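Local coordinates for sugar ABC transporter substrate-binding protein (PDB 5U2P), which probably binds a sugar or a related solute in the periplasm for an ABC transporter, although its natural ligand is not firmly established, at residues A[208-213]-A[377-382]. Residues are numbered along the deposited sequence; the frame is centred on the assembly and turned at random.
Sequences DLVKRA and DAYAQA. With EDO (1,2-ethanediol), chain E.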
ATOM      1  N   ASP A 208     -10.381  11.745  -3.620  1.00 28.16           N
ATOM      2  CA  ASP A 208     -11.177  12.512  -4.565  1.00 24.25           C
ATOM      3  C   ASP A 208     -10.609  12.456  -5.977  1.00 25.12           C
ATOM      4  O   ASP A 208     -11.358  12.418  -6.951  1.00 28.43           O
ATOM      5  CB  ASP A 208     -11.289  13.975  -4.132  1.00 29.37           C
ATOM      6  CG  ASP A 208     -12.177  14.159  -2.919  1.00 34.01           C
ATOM      7  OD1 ASP A 208     -12.779  13.160  -2.474  1.00 28.87           O
ATOM      8  OD2 ASP A 208     -12.276  15.303  -2.424  1.00 31.86           O
ATOM      9  N   LEU A 209      -9.286  12.480  -6.089  1.00 25.31           N
ATOM     10  CA  LEU A 209      -8.649  12.419  -7.397  1.00 23.37           C
ATOM     11  C   LEU A 209      -9.006  11.106  -8.096  1.00 27.21           C
ATOM     12  O   LEU A 209      -9.324  11.104  -9.281  1.00 25.54           O
ATOM     13  CB  LEU A 209      -7.131  12.568  -7.273  1.00 25.30           C
ATOM     14  CG  LEU A 209      -6.369  12.642  -8.596  1.00 26.62           C
ATOM     15  CD1 LEU A 209      -6.683  13.937  -9.346  1.00 27.76           C
ATOM     16  CD2 LEU A 209      -4.865  12.503  -8.377  1.00 26.15           C
ATOM     17  N   VAL A 210      -8.919   9.989  -7.380  1.00 29.13           N
ATOM     18  CA  VAL A 210      -9.282   8.696  -7.968  1.00 28.07           C
ATOM     19  C   VAL A 210     -10.757   8.716  -8.379  1.00 29.35           C
ATOM     20  O   VAL A 210     -11.128   8.242  -9.456  1.00 29.80           O
ATOM     21  CB  VAL A 210      -9.011   7.533  -6.999  1.00 29.46           C
ATOM     22  CG1 VAL A 210      -9.491   6.220  -7.592  1.00 32.00           C
ATOM     23  CG2 VAL A 210      -7.513   7.458  -6.686  1.00 23.40           C
ATOM     24  N   LYS A 211     -11.586   9.295  -7.522  1.00 28.40           N
ATOM     25  CA  LYS A 211     -13.019   9.381  -7.774  1.00 35.90           C
ATOM     26  C   LYS A 211     -13.313  10.134  -9.069  1.00 29.69           C
ATOM     27  O   LYS A 211     -14.047   9.644  -9.937  1.00 30.71           O
ATOM     28  CB  LYS A 211     -13.714  10.065  -6.591  1.00 30.91           C
ATOM     29  CG  LYS A 211     -15.243  10.056  -6.647  1.00 37.11           C
ATOM     30  CD  LYS A 211     -15.782   8.634  -6.505  1.00 71.84           C
ATOM     31  CE  LYS A 211     -17.280   8.606  -6.207  1.00 68.48           C
ATOM     32  NZ  LYS A 211     -18.101   9.042  -7.363  1.00 72.42           N
ATOM     33  N   ARG A 212     -12.738  11.326  -9.213  1.00 30.32           N
ATOM     34  CA  ARG A 212     -13.077  12.159 -10.367  1.00 32.23           C
ATOM     35  C   ARG A 212     -12.362  11.643 -11.613  1.00 34.49           C
ATOM     36  O   ARG A 212     -12.859  11.806 -12.722  1.00 35.47           O
ATOM     37  CB  ARG A 212     -12.772  13.646 -10.111  1.00 32.85           C
ATOM     38  CG  ARG A 212     -11.333  14.072  -9.886  1.00 43.64           C
ATOM     39  CD  ARG A 212     -11.283  15.601  -9.725  1.00 46.07           C
ATOM     40  NE  ARG A 212      -9.982  16.121  -9.303  1.00 35.16           N
ATOM     41  CZ  ARG A 212      -9.569  16.194  -8.038  1.00 35.12           C
ATOM     42  NH1 ARG A 212     -10.342  15.767  -7.038  1.00 34.58           N
ATOM     43  NH2 ARG A 212      -8.374  16.697  -7.771  1.00 32.48           N
ATOM     44  N   ALA A 213     -11.229  10.964 -11.438  1.00 28.40           N
ATOM     45  CA  ALA A 213     -10.586  10.326 -12.577  1.00 31.58           C
ATOM     46  C   ALA A 213     -11.449   9.162 -13.077  1.00 29.17           C
ATOM     47  O   ALA A 213     -11.567   8.935 -14.288  1.00 35.50           O
ATOM     48  CB  ALA A 213      -9.182   9.838 -12.211  1.00 28.28           C
ATOM     49  N   ASP A 377      -1.866   4.839  -7.243  1.00 22.59           N
ATOM     50  CA  ASP A 377      -1.666   3.736  -8.192  1.00 23.74           C
ATOM     51  C   ASP A 377      -2.022   2.375  -7.589  1.00 18.78           C
ATOM     52  O   ASP A 377      -1.988   1.375  -8.291  1.00 25.80           O
ATOM     53  CB  ASP A 377      -0.215   3.706  -8.745  1.00 20.91           C
ATOM     54  CG  ASP A 377       0.846   3.445  -7.687  1.00 19.22           C
ATOM     55  OD1 ASP A 377       0.594   3.739  -6.498  1.00 22.02           O
ATOM     56  OD2 ASP A 377       1.965   2.981  -8.070  1.00 23.72           O
ATOM     57  N   ALA A 378      -2.360   2.339  -6.304  1.00 19.08           N
ATOM     58  CA  ALA A 378      -2.653   1.061  -5.642  1.00 20.91           C
ATOM     59  C   ALA A 378      -4.105   0.644  -5.866  1.00 27.25           C
ATOM     60  O   ALA A 378      -4.453  -0.531  -5.698  1.00 22.19           O
ATOM     61  CB  ALA A 378      -2.356   1.147  -4.164  1.00 21.61           C
ATOM     62  N   TYR A 379      -4.946   1.603  -6.255  1.00 25.18           N
ATOM     63  CA  TYR A 379      -6.371   1.338  -6.473  1.00 26.43           C
ATOM     64  C   TYR A 379      -6.565   0.490  -7.742  1.00 24.10           C
ATOM     65  O   TYR A 379      -5.835   0.648  -8.733  1.00 24.76           O
ATOM     66  CB  TYR A 379      -7.157   2.655  -6.593  1.00 21.58           C
ATOM     67  CG  TYR A 379      -7.240   3.458  -5.340  1.00 21.93           C
ATOM     68  CD1 TYR A 379      -6.238   4.354  -4.986  1.00 24.93           C
ATOM     69  CD2 TYR A 379      -8.318   3.307  -4.474  1.00 26.20           C
ATOM     70  CE1 TYR A 379      -6.316   5.079  -3.810  1.00 22.67           C
ATOM     71  CE2 TYR A 379      -8.405   4.029  -3.317  1.00 25.39           C
ATOM     72  CZ  TYR A 379      -7.418   4.924  -2.990  1.00 25.59           C
ATOM     73  OH  TYR A 379      -7.524   5.634  -1.827  1.00 27.63           O
ATOM     74  N   ALA A 380      -7.566  -0.390  -7.723  1.00 28.94           N
ATOM     75  CA  ALA A 380      -7.872  -1.232  -8.880  1.00 33.33           C
ATOM     76  C   ALA A 380      -8.041  -0.406 -10.168  1.00 28.25           C
ATOM     77  O   ALA A 380      -7.591  -0.813 -11.238  1.00 32.75           O
ATOM     78  CB  ALA A 380      -9.132  -2.036  -8.615  1.00 42.86           C
ATOM     79  N   GLN A 381      -8.654   0.765 -10.027  1.00 30.89           N
ATOM     80  CA  GLN A 381      -8.964   1.630 -11.169  1.00 45.79           C
ATOM     81  C   GLN A 381      -7.706   2.104 -11.872  1.00 37.07           C
ATOM     82  O   GLN A 381      -7.737   2.451 -13.056  1.00 31.98           O
ATOM     83  CB  GLN A 381      -9.767   2.855 -10.725  1.00 26.82           C
ATOM     84  CG  GLN A 381     -11.056   2.555 -10.039  1.00 42.61           C
ATOM     85  CD  GLN A 381     -10.948   2.724  -8.557  1.00 50.09           C
ATOM     86  OE1 GLN A 381     -10.210   1.994  -7.882  1.00 33.86           O
ATOM     87  NE2 GLN A 381     -11.692   3.685  -8.025  1.00 36.89           N
ATOM     88  N   ALA A 382      -6.600   2.116 -11.132  1.00 29.84           N
ATOM     89  CA  ALA A 382      -5.342   2.647 -11.640  1.00 27.17           C
ATOM     90  C   ALA A 382      -4.607   1.631 -12.512  1.00 28.87           C
ATOM     91  O   ALA A 382      -3.700   1.985 -13.267  1.00 27.49           O
ATOM     92  CB  ALA A 382      -4.442   3.101 -10.469  1.00 26.49           C
TER
HETATM   93  C1  EDO E 504       2.013   0.152  -3.938  1.00 29.10           C
HETATM   94  O1  EDO E 504       3.262   0.344  -3.275  1.00 29.28           O
HETATM   95  C2  EDO E 504       1.426   1.447  -4.478  1.00 28.26           C
HETATM   96  O2  EDO E 504       2.363   2.507  -4.657  1.00 27.77           O
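Val210 lays its CG2 methyl over one face of the Tyr379 ring, a CH-pi contact with the carbon 4.1 Å from the ring centroid and 27° off the normal. The approach favours one flank of the ring: Val210 CG2 comes to 3.8 Å from Tyr379 CD1, with CE1 next in line. Val210 CG1, anti to the backbone N (chi1 176°) and out over the ring's rim, is turned to the amide end of Gln381, 3.4 Å from Gln381 NE2. Gln381 reaches it through a chain bent at chi2 (102°) that crosses the valine at about a right angle. Methyl against ring is apolar packing; methyl against amide is van der Waals contact, without a hydrogen bond between the segments. A 2.9 Å hydrogen bond from Ala382 N to Tyr379 O closes the 3-10 turn. Nearer strand 372-374, Asp377 OD1 accepts a 2.8 Å hydrogen bond from O2 of an ethanediol, probably a crystallisation additive. Phe392 adds to the apolar cover of Val210. The contact packs the C-terminal part of helix 191-214 against the loop after strand 372-374, which pairs in parallel with 300-303 in one of two mixed sheets, consistent with the two-lobed build of solute-binding proteins.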